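Local coordinates for protein putative transcriptional regulator (Bacillus cytotoxicus NVH 391-98, PDB 3K4H) that probably acts as a LacI-family transcriptional regulator whose sugar-binding domain, here holding a glucose-containing glycan, would couple effector binding to DNA recognition, at residues L13-P16 against A22-N25. Residues are numbered along the deposited sequence; the frame is centred on the assembly and turned at random.
Sequences LVMP and AFQN. With GLC (alpha-D-glucopyranose), chain C.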
ATOM      1  N   LEU A  13      13.907  -9.184  18.513  1.00 46.19           N
ATOM      2  CA  LEU A  13      13.577  -9.664  17.202  1.00 45.69           C
ATOM      3  C   LEU A  13      12.923 -11.001  17.369  1.00 46.61           C
ATOM      4  O   LEU A  13      13.402 -11.829  18.148  1.00 47.15           O
ATOM      5  CB  LEU A  13      14.833  -9.791  16.357  1.00 44.56           C
ATOM      6  CG  LEU A  13      15.781  -8.608  16.299  1.00 40.38           C
ATOM      7  CD1 LEU A  13      16.957  -8.972  15.417  1.00 44.94           C
ATOM      8  CD2 LEU A  13      15.102  -7.313  15.807  1.00 44.69           C
ATOM      9  N   VAL A  14      11.830 -11.216  16.649  1.00 47.10           N
ATOM     10  CA  VAL A  14      11.171 -12.498  16.681  1.00 48.76           C
ATOM     11  C   VAL A  14      11.077 -13.073  15.283  1.00 51.87           C
ATOM     12  O   VAL A  14      10.578 -12.432  14.351  1.00 50.59           O
ATOM     13  CB  VAL A  14       9.788 -12.416  17.346  1.00 48.45           C
ATOM     14  CG1 VAL A  14       9.128 -13.768  17.389  1.00 40.30           C
ATOM     15  CG2 VAL A  14       9.913 -11.874  18.743  1.00 40.89           C
HETATM   16  N   MSE A  15      11.592 -14.293  15.153  1.00 56.58           N
HETATM   17  CA  MSE A  15      11.491 -15.054  13.935  1.00 61.41           C
HETATM   18  C   MSE A  15      10.213 -15.898  13.813  1.00 60.79           C
HETATM   19  O   MSE A  15       9.489 -16.087  14.787  1.00 60.30           O
HETATM   20  CB  MSE A  15      12.709 -15.928  13.830  1.00 68.11           C
HETATM   21  CG  MSE A  15      13.641 -15.450  12.776  1.00 59.18           C
HETATM   22 SE   MSE A  15      15.210 -14.437  13.380  1.00 80.51          SE
HETATM   23  CE  MSE A  15      14.929 -12.985  12.121  1.00 57.63           C
ATOM     24  N   PRO A  16       9.918 -16.407  12.617  1.00 61.36           N
ATOM     25  CA  PRO A  16       8.825 -17.367  12.488  1.00 61.71           C
ATOM     26  C   PRO A  16       9.216 -18.750  12.979  1.00 62.56           C
ATOM     27  O   PRO A  16       8.348 -19.593  13.142  1.00 63.31           O
ATOM     28  CB  PRO A  16       8.552 -17.419  11.000  1.00 61.40           C
ATOM     29  CG  PRO A  16       9.385 -16.397  10.392  1.00 39.70           C
ATOM     30  CD  PRO A  16      10.441 -16.007  11.300  1.00 61.33           C
ATOM     31  N   ALA A  22      16.009 -19.678  10.249  1.00 64.94           N
ATOM     32  CA  ALA A  22      15.911 -18.338   9.671  1.00 63.19           C
ATOM     33  C   ALA A  22      17.166 -17.892   8.915  1.00 61.91           C
ATOM     34  O   ALA A  22      17.077 -17.277   7.867  1.00 62.55           O
ATOM     35  CB  ALA A  22      15.574 -17.333  10.745  1.00 63.02           C
ATOM     36  N   PHE A  23      18.336 -18.208   9.450  1.00 59.86           N
ATOM     37  CA  PHE A  23      19.579 -17.687   8.932  1.00 57.36           C
ATOM     38  C   PHE A  23      20.038 -18.457   7.722  1.00 55.55           C
ATOM     39  O   PHE A  23      21.052 -18.137   7.109  1.00 55.73           O
ATOM     40  CB  PHE A  23      20.626 -17.695  10.042  1.00 57.63           C
ATOM     41  CG  PHE A  23      20.606 -16.450  10.895  1.00 70.09           C
ATOM     42  CD1 PHE A  23      21.768 -15.956  11.457  1.00 57.89           C
ATOM     43  CD2 PHE A  23      19.424 -15.744  11.104  1.00 57.66           C
ATOM     44  CE1 PHE A  23      21.731 -14.783  12.217  1.00 70.28           C
ATOM     45  CE2 PHE A  23      19.401 -14.586  11.859  1.00 69.59           C
ATOM     46  CZ  PHE A  23      20.538 -14.109  12.409  1.00 57.26           C
ATOM     47  N   GLN A  24      19.282 -19.485   7.374  1.00 54.02           N
ATOM     48  CA  GLN A  24      19.565 -20.265   6.189  1.00 52.25           C
ATOM     49  C   GLN A  24      18.857 -19.592   5.044  1.00 51.35           C
ATOM     50  O   GLN A  24      19.113 -19.895   3.878  1.00 52.29           O
ATOM     51  CB  GLN A  24      19.030 -21.668   6.339  1.00 51.69           C
ATOM     52  CG  GLN A  24      19.972 -22.609   6.925  1.00 55.94           C
ATOM     53  CD  GLN A  24      19.275 -23.845   7.449  1.00 53.05           C
ATOM     54  OE1 GLN A  24      19.902 -24.891   7.639  1.00 56.79           O
ATOM     55  NE2 GLN A  24      17.979 -23.734   7.702  1.00 56.40           N
ATOM     56  N   ASN A  25      17.933 -18.706   5.388  1.00 49.39           N
ATOM     57  CA  ASN A  25      17.218 -17.947   4.394  1.00 48.32           C
ATOM     58  C   ASN A  25      17.827 -16.563   4.263  1.00 47.94           C
ATOM     59  O   ASN A  25      17.873 -15.825   5.236  1.00 48.28           O
ATOM     60  CB  ASN A  25      15.731 -17.854   4.737  1.00 47.82           C
ATOM     61  CG  ASN A  25      14.954 -17.182   3.642  1.00 43.55           C
ATOM     62  OD1 ASN A  25      15.475 -16.289   2.988  1.00 48.51           O
ATOM     63  ND2 ASN A  25      13.734 -17.614   3.408  1.00 47.80           N
TER
HETATM   64  C1  GLC C   1      11.013 -15.215   3.008  0.80 67.14           C
HETATM   65  C2  GLC C   1      10.826 -15.007   4.502  0.80 65.21           C
HETATM   66  C3  GLC C   1       9.550 -14.236   4.755  0.80 67.30           C
HETATM   67  C4  GLC C   1       9.726 -12.900   4.055  0.80 65.06           C
HETATM   68  C5  GLC C   1       9.759 -13.137   2.544  0.80 67.42           C
HETATM   69  C6  GLC C   1      10.027 -11.814   1.802  0.80 65.26           C
HETATM   70  O1  GLC C   1      10.142 -16.229   2.578  0.80 65.50           O
HETATM   71  O2  GLC C   1      10.737 -16.259   5.138  0.80 67.57           O
HETATM   72  O3  GLC C   1       9.331 -14.111   6.147  0.80 65.33           O
HETATM   73  O4  GLC C   1       8.687 -12.000   4.369  0.80 67.28           O
HETATM   74  O5  GLC C   1      10.770 -14.068   2.205  0.80 65.29           O
HETATM   75  O6  GLC C   1       9.458 -11.791   0.512  0.80 67.43           O
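The first beta-alpha connection of a periplasmic-binding-protein-like domain, where strand 10-14 gives way to the loop and short helix that precede helix 27-41, is stitched together by Met15, Ala22 and Phe23. Met15, present as selenomethionine, directs its CB toward the returning chain, and its CG lies 3.4 Å from CB of Ala22, with the SE of Met15 also against that methyl group at 3.9 Å. The bend of Met15 at chi2 (101°) sets SE beside the Ala22 methyl and lets it approach CE2 of Phe23 obliquely, at 4.5 Å. The contact is small and wholly apolar, and it buries about 103 Å² in all, counting both sides. Phe28 and Ile32 of helix 27-41 cover the same cluster: both touch Met15, Phe28 also packs on Ala22, and Ile32 on Phe23.

In this fold, ligands bind in the cleft between two lobes, and loops at the C-terminal ends of the parallel strands help to line it; the connection after strand 10-14 is a clear case. A type I beta turn runs from Ala22 to Asn25, closed by the backbone bond from Asn25 N to Ala22 O (3.0 Å), and so links the packed end of the short helix directly to a pocket residue. Asn25 reaches out from the turn with its chi1 near 180° (-174°), bringing the amide to the sugar, where ND2 of Asn25 comes within 3.6 Å of C1 of the glucose. Two hydrogen bonds fix the rotation of that amide: OD1 caps the backbone N of Phe27 at the start of helix 27-41, while ND2 donates to Asp200, which itself hydrogen-bonds the glucose alongside Arg149 and Asn228.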